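Local coordinates for ketosynthase (Streptomyces sp. MSC090213JE08, PDB 6KXD), which probably extends an acyl chain carried on acyl carrier protein by decarboxylative condensation with malonyl-ACP, as a ketosynthase of a highly reducing type II polyketide synthase, at residues R103-H117 against V189-K203. Numbering follows the deposited sequence.
Sequences RQAVITVGTTDGESH and VDIALCGGADAVCRK
Val106 to Gly110 pair in parallel register with Ala192 to Gly196, joining strands 105-110 and 191-198 side by side in the N-terminal half of the thiolase fold. Six backbone hydrogen bonds pass between them, from Val106 N to Ile191 O at the start to Ala197 N to Gly110 O at the end. The CA atoms come closest at the glycine pair, 4.0 Å between Gly110 CA and Gly196 CA.

Apolar contacts flank this pairing. On one face, which helices 77-93 and 147-156 help to cover, Ile107 CG1 runs alongside Leu193 CD1 at 4.1 Å, and Ala105 CB presses on Ile191 CG2 at 3.4 Å, tighter than usual. Ile191 CD1 lies over one face of the Arg103 guanidinium, nearer its periphery than its centre, while Arg103 NH2 forms a salt bridge with Glu241. On the other face, Thr108 CG2 meets Cys194 SG at 3.5 Å.

Where segment 103-117 turns away after Gly110, polar side chains hold the two segments together. Thr111 OG1, anti to its own N (chi1 -159°), donates to Ala197 O at 2.8 Å and accepts from Gly114 N in an ST motif. The Asp198 carboxylate gathers backbone amides of the turn: OD2 receives Thr112 N nearly head-on at 2.7 Å and Asp113 N on its syn side. Gly339 N, from elsewhere in the chain, also donates to OD2; these N-H groups probably stabilise the charge of Asp198, whose OD1 lies 4.1 Å from Asp113 OD2. Water 2 links Gly114 O to Ala199 O. The extended Lys203 chain brings NZ into a salt bridge with Asp113 OD1 at 3.0 Å, on that oxygen's anti lone pair, and water 4 bridges this NZ to Ser116 OG.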
ATOM      1  N   ARG A 103      -9.858 -21.408  -1.799  1.00 74.82           N
ATOM      2  CA  ARG A 103      -9.553 -20.561  -2.926  1.00 72.10           C
ATOM      3  C   ARG A 103      -8.227 -19.828  -2.704  1.00 57.80           C
ATOM      4  O   ARG A 103      -7.925 -19.332  -1.612  1.00 62.14           O
ATOM      5  CB  ARG A 103     -10.719 -19.605  -3.194  1.00 75.09           C
ATOM      6  CG  ARG A 103     -11.534 -19.994  -4.417  1.00 75.28           C
ATOM      7  CD  ARG A 103     -13.028 -19.843  -4.227  1.00 75.36           C
ATOM      8  NE  ARG A 103     -13.537 -19.219  -5.430  1.00 82.55           N
ATOM      9  CZ  ARG A 103     -14.542 -18.359  -5.460  1.00 85.47           C
ATOM     10  NH1 ARG A 103     -15.506 -18.440  -4.560  1.00 92.13           N
ATOM     11  NH2 ARG A 103     -14.564 -17.410  -6.380  1.00 73.45           N
ATOM     12  N   GLN A 104      -7.416 -19.810  -3.764  1.00 54.19           N
ATOM     13  CA  GLN A 104      -6.308 -18.889  -3.825  1.00 50.84           C
ATOM     14  C   GLN A 104      -6.931 -17.511  -4.048  1.00 46.43           C
ATOM     15  O   GLN A 104      -7.787 -17.338  -4.895  1.00 45.16           O
ATOM     16  CB  GLN A 104      -5.305 -19.227  -4.930  1.00 55.05           C
ATOM     17  CG  GLN A 104      -4.074 -18.336  -4.843  1.00 61.88           C
ATOM     18  CD  GLN A 104      -3.070 -18.517  -5.957  1.00 69.51           C
ATOM     19  OE1 GLN A 104      -2.985 -19.581  -6.570  1.00 64.11           O
ATOM     20  NE2 GLN A 104      -2.300 -17.467  -6.222  1.00 57.48           N
ATOM     21  N   ALA A 105      -6.501 -16.522  -3.276  1.00 48.66           N
ATOM     22  CA  ALA A 105      -7.209 -15.255  -3.307  1.00 43.92           C
ATOM     23  C   ALA A 105      -6.211 -14.147  -3.068  1.00 41.21           C
ATOM     24  O   ALA A 105      -5.109 -14.367  -2.506  1.00 44.10           O
ATOM     25  CB  ALA A 105      -8.277 -15.245  -2.243  1.00 49.00           C
ATOM     26  N   VAL A 106      -6.621 -12.959  -3.493  1.00 40.67           N
ATOM     27  CA  VAL A 106      -5.912 -11.797  -3.160  1.00 40.12           C
ATOM     28  C   VAL A 106      -6.781 -11.038  -2.146  1.00 39.66           C
ATOM     29  O   VAL A 106      -7.971 -10.903  -2.349  1.00 40.69           O
ATOM     30  CB  VAL A 106      -5.567 -10.973  -4.415  1.00 43.39           C
ATOM     31  CG1 VAL A 106      -5.184  -9.541  -4.074  1.00 52.12           C
ATOM     32  CG2 VAL A 106      -4.461 -11.634  -5.213  1.00 41.74           C
ATOM     33  N   ILE A 107      -6.142 -10.532  -1.084  1.00 37.31           N
ATOM     34  CA  ILE A 107      -6.765  -9.639  -0.129  1.00 36.54           C
ATOM     35  C   ILE A 107      -5.921  -8.377  -0.113  1.00 36.13           C
ATOM     36  O   ILE A 107      -4.783  -8.433   0.250  1.00 37.56           O
ATOM     37  CB  ILE A 107      -6.829 -10.265   1.266  1.00 39.18           C
ATOM     38  CG1 ILE A 107      -7.660 -11.545   1.277  1.00 41.66           C
ATOM     39  CG2 ILE A 107      -7.322  -9.238   2.280  1.00 41.63           C
ATOM     40  CD1 ILE A 107      -7.654 -12.233   2.623  1.00 42.32           C
ATOM     41  N   THR A 108      -6.501  -7.283  -0.552  1.00 38.26           N
ATOM     42  CA  THR A 108      -5.742  -6.061  -0.708  1.00 35.93           C
ATOM     43  C   THR A 108      -6.600  -4.942  -0.130  1.00 37.45           C
ATOM     44  O   THR A 108      -7.734  -4.730  -0.581  1.00 40.11           O
ATOM     45  CB  THR A 108      -5.260  -5.927  -2.153  1.00 46.41           C
ATOM     46  OG1 THR A 108      -4.597  -4.672  -2.301  1.00 55.23           O
ATOM     47  CG2 THR A 108      -6.389  -6.046  -3.137  1.00 50.95           C
ATOM     48  N   VAL A 109      -6.064  -4.384   0.961  1.00 38.26           N
ATOM     49  CA  VAL A 109      -6.667  -3.378   1.755  1.00 37.25           C
ATOM     50  C   VAL A 109      -5.808  -2.129   1.625  1.00 36.05           C
ATOM     51  O   VAL A 109      -4.636  -2.144   1.918  1.00 37.18           O
ATOM     52  CB  VAL A 109      -6.789  -3.771   3.231  1.00 42.82           C
ATOM     53  CG1 VAL A 109      -7.428  -2.643   4.010  1.00 47.55           C
ATOM     54  CG2 VAL A 109      -7.594  -5.050   3.400  1.00 48.42           C
ATOM     55  N   GLY A 110      -6.457  -1.045   1.250  1.00 36.83           N
ATOM     56  CA  GLY A 110      -5.819   0.243   1.187  1.00 38.94           C
ATOM     57  C   GLY A 110      -5.856   0.920   2.534  1.00 38.39           C
ATOM     58  O   GLY A 110      -6.782   0.718   3.296  1.00 39.40           O
ATOM     59  N   THR A 111      -4.877   1.774   2.818  1.00 38.92           N
ATOM     60  CA  THR A 111      -4.914   2.582   4.008  1.00 39.03           C
ATOM     61  C   THR A 111      -4.074   3.842   3.841  1.00 41.56           C
ATOM     62  O   THR A 111      -3.092   3.841   3.095  1.00 41.56           O
ATOM     63  CB  THR A 111      -4.428   1.824   5.248  1.00 39.27           C
ATOM     64  OG1 THR A 111      -4.970   2.546   6.351  1.00 38.99           O
ATOM     65  CG2 THR A 111      -2.935   1.764   5.407  1.00 38.60           C
ATOM     66  N   THR A 112      -4.454   4.892   4.586  1.00 38.17           N
ATOM     67  CA  THR A 112      -3.609   6.095   4.642  1.00 38.66           C
ATOM     68  C   THR A 112      -2.739   6.041   5.885  1.00 37.00           C
ATOM     69  O   THR A 112      -1.552   6.211   5.822  1.00 39.43           O
ATOM     70  CB  THR A 112      -4.479   7.362   4.625  1.00 40.83           C
ATOM     71  OG1 THR A 112      -5.220   7.391   3.395  1.00 39.99           O
ATOM     72  CG2 THR A 112      -3.670   8.622   4.830  1.00 42.39           C
ATOM     73  N   ASP A 113      -3.414   5.842   7.039  1.00 38.88           N
ATOM     74  CA  ASP A 113      -2.866   6.051   8.367  1.00 39.54           C
ATOM     75  C   ASP A 113      -2.769   4.749   9.149  1.00 37.74           C
ATOM     76  O   ASP A 113      -1.958   4.651  10.055  1.00 40.59           O
ATOM     77  CB  ASP A 113      -3.698   7.058   9.159  1.00 41.93           C
ATOM     78  CG  ASP A 113      -3.607   8.443   8.550  1.00 44.93           C
ATOM     79  OD1 ASP A 113      -2.456   8.878   8.299  1.00 47.35           O
ATOM     80  OD2 ASP A 113      -4.674   9.016   8.269  1.00 51.12           O
ATOM     81  N   GLY A 114      -3.465   3.710   8.698  1.00 42.64           N
ATOM     82  CA  GLY A 114      -3.363   2.451   9.431  1.00 42.51           C
ATOM     83  C   GLY A 114      -3.705   2.678  10.893  1.00 38.40           C
ATOM     84  O   GLY A 114      -4.663   3.421  11.188  1.00 39.48           O
ATOM     85  N   GLU A 115      -2.901   2.088  11.786  1.00 40.67           N
ATOM     86  CA  GLU A 115      -3.151   2.194  13.241  1.00 39.97           C
ATOM     87  C   GLU A 115      -2.362   3.368  13.810  1.00 38.01           C
ATOM     88  O   GLU A 115      -1.661   3.246  14.807  1.00 39.00           O
ATOM     89  CB  GLU A 115      -2.779   0.887  13.924  1.00 42.91           C
ATOM     90  CG  GLU A 115      -3.520  -0.294  13.346  1.00 41.25           C
ATOM     91  CD  GLU A 115      -5.037  -0.324  13.317  1.00 47.28           C
ATOM     92  OE1 GLU A 115      -5.564  -1.430  12.977  1.00 43.35           O
ATOM     93  OE2 GLU A 115      -5.710   0.733  13.591  1.00 43.72           O
ATOM     94  N   SER A 116      -2.438   4.522  13.133  1.00 40.25           N
ATOM     95  CA  SER A 116      -1.691   5.651  13.619  1.00 46.46           C
ATOM     96  C   SER A 116      -2.196   6.098  15.010  1.00 45.75           C
ATOM     97  O   SER A 116      -1.449   6.676  15.765  1.00 45.67           O
ATOM     98  CB  SER A 116      -1.688   6.763  12.599  1.00 52.32           C
ATOM     99  OG  SER A 116      -0.694   6.476  11.590  1.00 50.80           O
ATOM    100  N   HIS A 117      -3.452   5.812  15.327  1.00 42.85           N
ATOM    101  CA  HIS A 117      -3.967   6.054  16.669  1.00 43.46           C
ATOM    102  C   HIS A 117      -3.179   5.253  17.701  1.00 44.68           C
ATOM    103  O   HIS A 117      -2.821   5.788  18.731  1.00 43.59           O
ATOM    104  CB  HIS A 117      -5.467   5.767  16.755  1.00 47.67           C
ATOM    105  CG  HIS A 117      -5.984   5.942  18.145  1.00 50.96           C
ATOM    106  ND1 HIS A 117      -5.981   7.179  18.784  1.00 51.28           N
ATOM    107  CD2 HIS A 117      -6.496   5.051  19.019  1.00 49.00           C
ATOM    108  CE1 HIS A 117      -6.492   7.039  19.995  1.00 51.62           C
ATOM    109  NE2 HIS A 117      -6.777   5.728  20.173  1.00 53.27           N
ATOM    110  N   VAL A 189      -5.978 -15.978  -9.858  1.00 45.00           N
ATOM    111  CA  VAL A 189      -6.923 -16.118  -8.802  1.00 47.32           C
ATOM    112  C   VAL A 189      -8.284 -15.802  -9.387  1.00 41.08           C
ATOM    113  O   VAL A 189      -8.357 -15.100 -10.373  1.00 46.82           O
ATOM    114  CB  VAL A 189      -6.623 -15.184  -7.607  1.00 46.80           C
ATOM    115  CG1 VAL A 189      -5.271 -15.509  -6.981  1.00 44.19           C
ATOM    116  CG2 VAL A 189      -6.721 -13.720  -8.004  1.00 42.34           C
ATOM    117  N   ASP A 190      -9.328 -16.326  -8.747  1.00 45.66           N
ATOM    118  CA  ASP A 190     -10.681 -16.151  -9.186  1.00 53.00           C
ATOM    119  C   ASP A 190     -11.419 -15.248  -8.204  1.00 48.62           C
ATOM    120  O   ASP A 190     -12.583 -14.911  -8.410  1.00 50.49           O
ATOM    121  CB  ASP A 190     -11.375 -17.506  -9.346  1.00 60.89           C
ATOM    122  CG  ASP A 190     -11.073 -18.151 -10.685  1.00 74.58           C
ATOM    123  OD1 ASP A 190      -9.889 -18.151 -11.080  1.00 83.61           O
ATOM    124  OD2 ASP A 190     -12.026 -18.634 -11.339  1.00 91.66           O
ATOM    125  N   ILE A 191     -10.742 -14.860  -7.128  1.00 49.08           N
ATOM    126  CA  ILE A 191     -11.389 -14.081  -6.102  1.00 48.06           C
ATOM    127  C   ILE A 191     -10.388 -13.122  -5.458  1.00 45.13           C
ATOM    128  O   ILE A 191      -9.217 -13.441  -5.263  1.00 46.75           O
ATOM    129  CB  ILE A 191     -12.040 -14.978  -5.037  1.00 55.20           C
ATOM    130  CG1 ILE A 191     -12.917 -14.161  -4.089  1.00 57.84           C
ATOM    131  CG2 ILE A 191     -11.000 -15.759  -4.280  1.00 55.33           C
ATOM    132  CD1 ILE A 191     -13.834 -15.010  -3.263  1.00 60.68           C
ATOM    133  N   ALA A 192     -10.896 -11.938  -5.145  1.00 46.02           N
ATOM    134  CA  ALA A 192     -10.124 -10.873  -4.509  1.00 43.59           C
ATOM    135  C   ALA A 192     -11.048 -10.108  -3.546  1.00 42.78           C
ATOM    136  O   ALA A 192     -12.171  -9.749  -3.909  1.00 43.47           O
ATOM    137  CB  ALA A 192      -9.596  -9.981  -5.587  1.00 44.21           C
ATOM    138  N   LEU A 193     -10.614  -9.962  -2.301  1.00 40.75           N
ATOM    139  CA  LEU A 193     -11.229  -9.097  -1.331  1.00 41.35           C
ATOM    140  C   LEU A 193     -10.420  -7.806  -1.301  1.00 40.94           C
ATOM    141  O   LEU A 193      -9.280  -7.790  -0.848  1.00 40.73           O
ATOM    142  CB  LEU A 193     -11.232  -9.747   0.057  1.00 42.66           C
ATOM    143  CG  LEU A 193     -11.732 -11.193   0.087  1.00 47.92           C
ATOM    144  CD1 LEU A 193     -11.792 -11.722   1.518  1.00 48.20           C
ATOM    145  CD2 LEU A 193     -13.075 -11.279  -0.597  1.00 50.36           C
ATOM    146  N   CYS A 194     -11.036  -6.740  -1.787  1.00 39.71           N
ATOM    147  CA  CYS A 194     -10.344  -5.526  -2.020  1.00 39.63           C
ATOM    148  C   CYS A 194     -11.073  -4.371  -1.346  1.00 42.87           C
ATOM    149  O   CYS A 194     -12.265  -4.295  -1.382  1.00 43.24           O
ATOM    150  CB  CYS A 194     -10.321  -5.225  -3.497  1.00 40.09           C
ATOM    151  SG  CYS A 194      -9.612  -6.602  -4.419  1.00 45.02           S
ATOM    152  N   GLY A 195     -10.318  -3.438  -0.798  1.00 39.50           N
ATOM    153  CA  GLY A 195     -10.928  -2.210  -0.364  1.00 40.15           C
ATOM    154  C   GLY A 195      -9.943  -1.329   0.344  1.00 39.75           C
ATOM    155  O   GLY A 195      -8.796  -1.138  -0.067  1.00 37.64           O
ATOM    156  N   GLY A 196     -10.413  -0.761   1.441  1.00 36.49           N
ATOM    157  CA  GLY A 196      -9.632   0.139   2.226  1.00 37.74           C
ATOM    158  C   GLY A 196     -10.277   0.349   3.564  1.00 39.94           C
ATOM    159  O   GLY A 196     -11.453   0.030   3.738  1.00 42.48           O
ATOM    160  N   ALA A 197      -9.458   0.809   4.486  1.00 36.17           N
ATOM    161  CA  ALA A 197      -9.793   0.919   5.884  1.00 38.86           C
ATOM    162  C   ALA A 197      -8.916   1.990   6.503  1.00 44.06           C
ATOM    163  O   ALA A 197      -7.736   2.064   6.187  1.00 39.61           O
ATOM    164  CB  ALA A 197      -9.526  -0.384   6.585  1.00 39.32           C
ATOM    165  N   ASP A 198      -9.493   2.790   7.402  1.00 37.31           N
ATOM    166  CA  ASP A 198      -8.733   3.669   8.203  1.00 37.83           C
ATOM    167  C   ASP A 198      -9.523   4.015   9.466  1.00 39.74           C
ATOM    168  O   ASP A 198     -10.707   3.748   9.529  1.00 42.22           O
ATOM    169  CB  ASP A 198      -8.436   4.969   7.470  1.00 41.03           C
ATOM    170  CG  ASP A 198      -6.947   5.226   7.463  1.00 48.90           C
ATOM    171  OD1 ASP A 198      -6.337   5.278   8.584  1.00 63.30           O
ATOM    172  OD2 ASP A 198      -6.436   5.272   6.347  1.00 45.73           O
ATOM    173  N   ALA A 199      -8.830   4.578  10.440  1.00 41.97           N
ATOM    174  CA  ALA A 199      -9.434   4.935  11.687  1.00 39.68           C
ATOM    175  C   ALA A 199      -9.058   6.371  12.005  1.00 46.11           C
ATOM    176  O   ALA A 199      -7.911   6.759  11.860  1.00 48.83           O
ATOM    177  CB  ALA A 199      -8.973   4.009  12.770  1.00 42.90           C
ATOM    178  N   VAL A 200     -10.040   7.108  12.533  1.00 45.08           N
ATOM    179  CA  VAL A 200      -9.800   8.473  12.973  1.00 51.41           C
ATOM    180  C   VAL A 200      -8.657   8.490  13.985  1.00 48.17           C
ATOM    181  O   VAL A 200      -8.525   7.648  14.887  1.00 51.75           O
ATOM    182  CB  VAL A 200     -11.100   9.120  13.492  1.00 53.71           C
ATOM    183  CG1 VAL A 200     -10.828  10.320  14.389  1.00 62.30           C
ATOM    184  CG2 VAL A 200     -12.005   9.484  12.333  1.00 53.35           C
ATOM    185  N   CYS A 201      -7.757   9.451  13.804  1.00 40.28           N
ATOM    186  CA  CYS A 201      -6.645   9.560  14.688  1.00 41.69           C
ATOM    187  C   CYS A 201      -6.216  11.024  14.800  1.00 40.27           C
ATOM    188  O   CYS A 201      -6.537  11.849  13.952  1.00 45.21           O
ATOM    189  CB  CYS A 201      -5.448   8.724  14.255  1.00 40.75           C
ATOM    190  SG  CYS A 201      -4.899   9.130  12.571  1.00 46.14           S
ATOM    191  N   ARG A 202      -5.451  11.275  15.846  1.00 43.98           N
ATOM    192  CA  ARG A 202      -4.925  12.588  16.113  1.00 48.42           C
ATOM    193  C   ARG A 202      -3.961  13.002  14.987  1.00 52.19           C
ATOM    194  O   ARG A 202      -3.996  14.147  14.544  1.00 46.88           O
ATOM    195  CB  ARG A 202      -4.270  12.563  17.482  1.00 50.53           C
ATOM    196  CG  ARG A 202      -3.520  13.824  17.847  1.00 53.28           C
ATOM    197  CD  ARG A 202      -2.794  13.542  19.145  1.00 58.34           C
ATOM    198  NE  ARG A 202      -2.200  14.753  19.674  1.00 63.82           N
ATOM    199  CZ  ARG A 202      -2.619  15.389  20.756  1.00 61.70           C
ATOM    200  NH1 ARG A 202      -3.778  15.081  21.317  1.00 63.62           N
ATOM    201  NH2 ARG A 202      -1.830  16.287  21.307  1.00 55.89           N
ATOM    202  N   LYS A 203      -3.150  12.059  14.491  1.00 44.40           N
ATOM    203  CA  LYS A 203      -2.189  12.378  13.429  1.00 47.11           C
ATOM    204  C   LYS A 203      -2.913  13.076  12.266  1.00 39.78           C
ATOM    205  O   LYS A 203      -2.487  14.157  11.814  1.00 44.88           O
ATOM    206  CB  LYS A 203      -1.425  11.128  12.973  1.00 50.20           C
ATOM    207  CG  LYS A 203      -0.529  11.331  11.744  1.00 50.89           C
ATOM    208  CD  LYS A 203      -0.377  10.049  10.927  1.00 59.81           C
ATOM    209  CE  LYS A 203       0.350  10.221   9.608  1.00 66.61           C
ATOM    210  NZ  LYS A 203       0.442   8.924   8.891  1.00 74.89           N
TER
HETATM  211  O   HOH W   1      -6.907   8.369   9.569  1.00 48.41           O
HETATM  212  O   HOH W   2      -5.702   5.133  13.080  1.00 46.89           O
HETATM  213  O   HOH W   3      -2.665   9.460  15.846  1.00 43.45           O
HETATM  214  O   HOH W   4       1.574   6.481  10.041  1.00 49.46           O
HETATM  215  O   HOH W   5      -4.596   9.342  17.770  1.00 43.43           O